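Local coordinates for putative protein (Neisseria meningitidis, PDB 2O3G) that is a transporter-associated domain of a larger CBS-domain membrane protein whose function is uncertain, a family tentatively linked to flavin adenine dinucleotide binding, at residues Glu17-Gly23 against Ile83-Ile88. Numbering follows the deposited sequence.
Sequences ESLTVEG and IERVKI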
ATOM      1  N   GLU A  17     -12.716   8.889  -8.142  1.00 77.35           N
ATOM      2  CA  GLU A  17     -11.692   7.813  -8.395  1.00 77.44           C
ATOM      3  C   GLU A  17     -11.902   6.404  -7.730  1.00 75.85           C
ATOM      4  O   GLU A  17     -11.572   6.180  -6.542  1.00 74.70           O
ATOM      5  CB  GLU A  17     -10.276   8.336  -8.098  1.00 78.36           C
ATOM      6  CG  GLU A  17      -9.467   8.743  -9.333  1.00 81.80           C
ATOM      7  CD  GLU A  17      -8.629   7.581  -9.925  1.00 87.43           C
ATOM      8  OE1 GLU A  17      -9.239   6.659 -10.536  1.00 88.97           O
ATOM      9  OE2 GLU A  17      -7.361   7.613  -9.805  1.00 87.37           O
ATOM     10  N   SER A  18     -12.479   5.492  -8.543  1.00 74.03           N
ATOM     11  CA  SER A  18     -12.275   3.975  -8.530  1.00 70.05           C
ATOM     12  C   SER A  18     -11.075   3.218  -7.784  1.00 69.19           C
ATOM     13  O   SER A  18      -9.964   3.012  -8.380  1.00 69.14           O
ATOM     14  CB  SER A  18     -12.391   3.434 -10.002  1.00 71.00           C
ATOM     15  OG  SER A  18     -11.285   3.790 -10.832  1.00 68.14           O
ATOM     16  N   LEU A  19     -11.349   2.747  -6.544  1.00 66.34           N
ATOM     17  CA  LEU A  19     -10.469   1.791  -5.788  1.00 64.16           C
ATOM     18  C   LEU A  19      -9.147   2.336  -5.278  1.00 60.87           C
ATOM     19  O   LEU A  19      -8.031   1.940  -5.749  1.00 61.00           O
ATOM     20  CB  LEU A  19     -10.124   0.625  -6.649  1.00 63.04           C
ATOM     21  CG  LEU A  19     -11.283  -0.286  -6.828  1.00 63.33           C
ATOM     22  CD1 LEU A  19     -10.784  -1.002  -8.081  1.00 65.03           C
ATOM     23  CD2 LEU A  19     -11.480  -1.148  -5.586  1.00 59.13           C
ATOM     24  N   THR A  20      -9.242   3.259  -4.340  1.00 56.39           N
ATOM     25  CA  THR A  20      -8.038   3.912  -3.917  1.00 53.23           C
ATOM     26  C   THR A  20      -8.165   4.176  -2.443  1.00 51.30           C
ATOM     27  O   THR A  20      -9.250   4.404  -1.912  1.00 50.88           O
ATOM     28  CB  THR A  20      -7.799   5.246  -4.682  1.00 53.21           C
ATOM     29  OG1 THR A  20      -8.951   6.044  -4.515  1.00 49.66           O
ATOM     30  CG2 THR A  20      -7.522   5.042  -6.167  1.00 49.69           C
ATOM     31  N   VAL A  21      -7.035   4.136  -1.778  1.00 48.96           N
ATOM     32  CA  VAL A  21      -7.040   4.367  -0.346  1.00 46.69           C
ATOM     33  C   VAL A  21      -5.954   5.345  -0.107  1.00 47.30           C
ATOM     34  O   VAL A  21      -5.003   5.552  -0.951  1.00 45.68           O
ATOM     35  CB  VAL A  21      -6.705   3.109   0.479  1.00 46.10           C
ATOM     36  CG1 VAL A  21      -7.837   2.156   0.450  1.00 44.70           C
ATOM     37  CG2 VAL A  21      -5.481   2.497  -0.035  1.00 38.42           C
ATOM     38  N   GLU A  22      -6.112   5.960   1.053  1.00 48.47           N
ATOM     39  CA  GLU A  22      -5.006   6.703   1.609  1.00 50.95           C
ATOM     40  C   GLU A  22      -3.831   5.876   2.109  1.00 50.06           C
ATOM     41  O   GLU A  22      -3.977   4.866   2.840  1.00 50.56           O
ATOM     42  CB  GLU A  22      -5.482   7.629   2.676  1.00 52.09           C
ATOM     43  CG  GLU A  22      -6.327   6.969   3.721  1.00 59.32           C
ATOM     44  CD  GLU A  22      -6.639   7.997   4.859  1.00 69.17           C
ATOM     45  OE1 GLU A  22      -6.746   7.570   6.093  1.00 71.48           O
ATOM     46  OE2 GLU A  22      -6.736   9.225   4.467  1.00 64.12           O
ATOM     47  N   GLY A  23      -2.671   6.332   1.662  1.00 48.96           N
ATOM     48  CA  GLY A  23      -1.374   5.950   2.195  1.00 48.06           C
ATOM     49  C   GLY A  23      -1.292   5.533   3.658  1.00 45.97           C
ATOM     50  O   GLY A  23      -0.435   4.737   4.020  1.00 46.26           O
ATOM     51  N   ILE A  83       2.741   9.704   1.092  1.00 58.35           N
ATOM     52  CA  ILE A  83       1.972   8.992   0.076  1.00 54.90           C
ATOM     53  C   ILE A  83       0.555   9.249   0.451  1.00 54.25           C
ATOM     54  O   ILE A  83       0.048   8.782   1.465  1.00 53.39           O
ATOM     55  CB  ILE A  83       2.236   7.508   0.132  1.00 54.55           C
ATOM     56  CG1 ILE A  83       3.662   7.203  -0.299  1.00 54.47           C
ATOM     57  CG2 ILE A  83       1.422   6.806  -0.858  1.00 55.15           C
ATOM     58  CD1 ILE A  83       4.203   5.923   0.348  1.00 56.22           C
ATOM     59  N   GLU A  84      -0.113  10.024  -0.381  1.00 54.57           N
ATOM     60  CA  GLU A  84      -1.439  10.480  -0.034  1.00 55.40           C
ATOM     61  C   GLU A  84      -2.552   9.462  -0.411  1.00 53.66           C
ATOM     62  O   GLU A  84      -3.461   9.156   0.423  1.00 51.42           O
ATOM     63  CB  GLU A  84      -1.651  11.888  -0.664  1.00 57.55           C
ATOM     64  CG  GLU A  84      -2.977  12.598  -0.252  1.00 65.56           C
ATOM     65  CD  GLU A  84      -2.864  13.288   1.100  1.00 77.26           C
ATOM     66  OE1 GLU A  84      -3.377  14.452   1.263  1.00 84.17           O
ATOM     67  OE2 GLU A  84      -2.226  12.678   1.998  1.00 78.76           O
ATOM     68  N   ARG A  85      -2.475   8.970  -1.669  1.00 53.11           N
ATOM     69  CA  ARG A  85      -3.480   8.031  -2.269  1.00 53.13           C
ATOM     70  C   ARG A  85      -2.819   6.903  -2.980  1.00 50.86           C
ATOM     71  O   ARG A  85      -1.880   7.119  -3.817  1.00 49.53           O
ATOM     72  CB  ARG A  85      -4.329   8.707  -3.360  1.00 53.77           C
ATOM     73  CG  ARG A  85      -5.363   9.559  -2.852  1.00 58.71           C
ATOM     74  CD  ARG A  85      -6.735   9.062  -3.124  1.00 66.57           C
ATOM     75  NE  ARG A  85      -7.421   9.344  -1.874  1.00 73.45           N
ATOM     76  CZ  ARG A  85      -8.503   8.720  -1.438  1.00 74.03           C
ATOM     77  NH1 ARG A  85      -8.997   9.076  -0.256  1.00 76.29           N
ATOM     78  NH2 ARG A  85      -9.089   7.771  -2.170  1.00 72.30           N
ATOM     79  N   VAL A  86      -3.341   5.711  -2.705  1.00 49.22           N
ATOM     80  CA  VAL A  86      -2.883   4.578  -3.490  1.00 49.64           C
ATOM     81  C   VAL A  86      -4.032   3.833  -4.172  1.00 49.26           C
ATOM     82  O   VAL A  86      -5.189   3.785  -3.666  1.00 47.96           O
ATOM     83  CB  VAL A  86      -1.810   3.713  -2.724  1.00 50.31           C
ATOM     84  CG1 VAL A  86      -1.780   4.077  -1.300  1.00 48.45           C
ATOM     85  CG2 VAL A  86      -2.058   2.235  -2.878  1.00 50.09           C
ATOM     86  N   LYS A  87      -3.735   3.356  -5.371  1.00 50.30           N
ATOM     87  CA  LYS A  87      -4.721   2.633  -6.217  1.00 51.56           C
ATOM     88  C   LYS A  87      -4.443   1.126  -6.107  1.00 51.60           C
ATOM     89  O   LYS A  87      -3.341   0.672  -6.456  1.00 50.69           O
ATOM     90  CB  LYS A  87      -4.576   3.054  -7.710  1.00 52.41           C
ATOM     91  CG  LYS A  87      -5.701   2.510  -8.673  1.00 52.20           C
ATOM     92  CD  LYS A  87      -5.448   2.596 -10.206  1.00 52.57           C
ATOM     93  CE  LYS A  87      -6.832   2.579 -10.987  1.00 57.44           C
ATOM     94  NZ  LYS A  87      -8.150   3.134 -10.232  1.00 55.81           N
ATOM     95  N   ILE A  88      -5.422   0.376  -5.589  1.00 52.04           N
ATOM     96  CA  ILE A  88      -5.305  -1.064  -5.508  1.00 51.58           C
ATOM     97  C   ILE A  88      -5.904  -1.723  -6.768  1.00 53.22           C
ATOM     98  O   ILE A  88      -7.174  -1.582  -7.043  1.00 52.82           O
ATOM     99  CB  ILE A  88      -6.156  -1.669  -4.429  1.00 50.22           C
ATOM    100  CG1 ILE A  88      -6.221  -0.942  -3.084  1.00 50.64           C
ATOM    101  CG2 ILE A  88      -5.583  -2.928  -4.164  1.00 54.05           C
ATOM    102  CD1 ILE A  88      -4.963  -0.773  -2.348  1.00 42.23           C
TER
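Thr20 OG1 is gripped from two directions: Arg85 NH2 donates to it over 2.9 Å, and OG1 itself makes a weak hydrogen bond back to the carbonyl oxygen of Glu17. The hydroxyl meets the edge of the guanidinium, lying 5° from its plane, and the two side chains cross nearly at right angles. Bends at chi2 and chi3 fold the arginine back across the neighbouring strand, one guanidinium face against the Val21-Glu22 peptide. Next to it on this face, Thr20 CG2 packs on Lys87 CB at 3.9 Å. The lysine chain runs extended from CG, anti to the backbone N (chi1 -172°), and turns at its end toward the N-terminal loop. There NZ makes a weak hydrogen bond to Ser18 OG and a long salt bridge to Glu17 OE1 (3.7 Å). On the other face, Val21 CG2 touches Val86 CG1 at 4.2 Å and Ile88 CD1 at 4.0 Å; Val48 of helix 48-56 packs on both valines, while Trp71 and Phe73 meet Ile88. Val21 and Val86 form the hydrogen-bonded pair, though its modelled geometry is doubtful. Ile88 N continues the ladder to Leu19 O at 3.0 Å, and Gly23 N reaches Glu84 O at 3.2 Å from above the carbonyl plane. On its other edge strand 82-90 carries a classic beta bulge, Glu84 and Arg85 lying opposite the single residue Glu77. Short strand 20-22 thus forms an antiparallel edge of the four-stranded 1-4-3-2 sheet, polar on one face and packed against helix 48-56 on the other, in this transporter-associated domain.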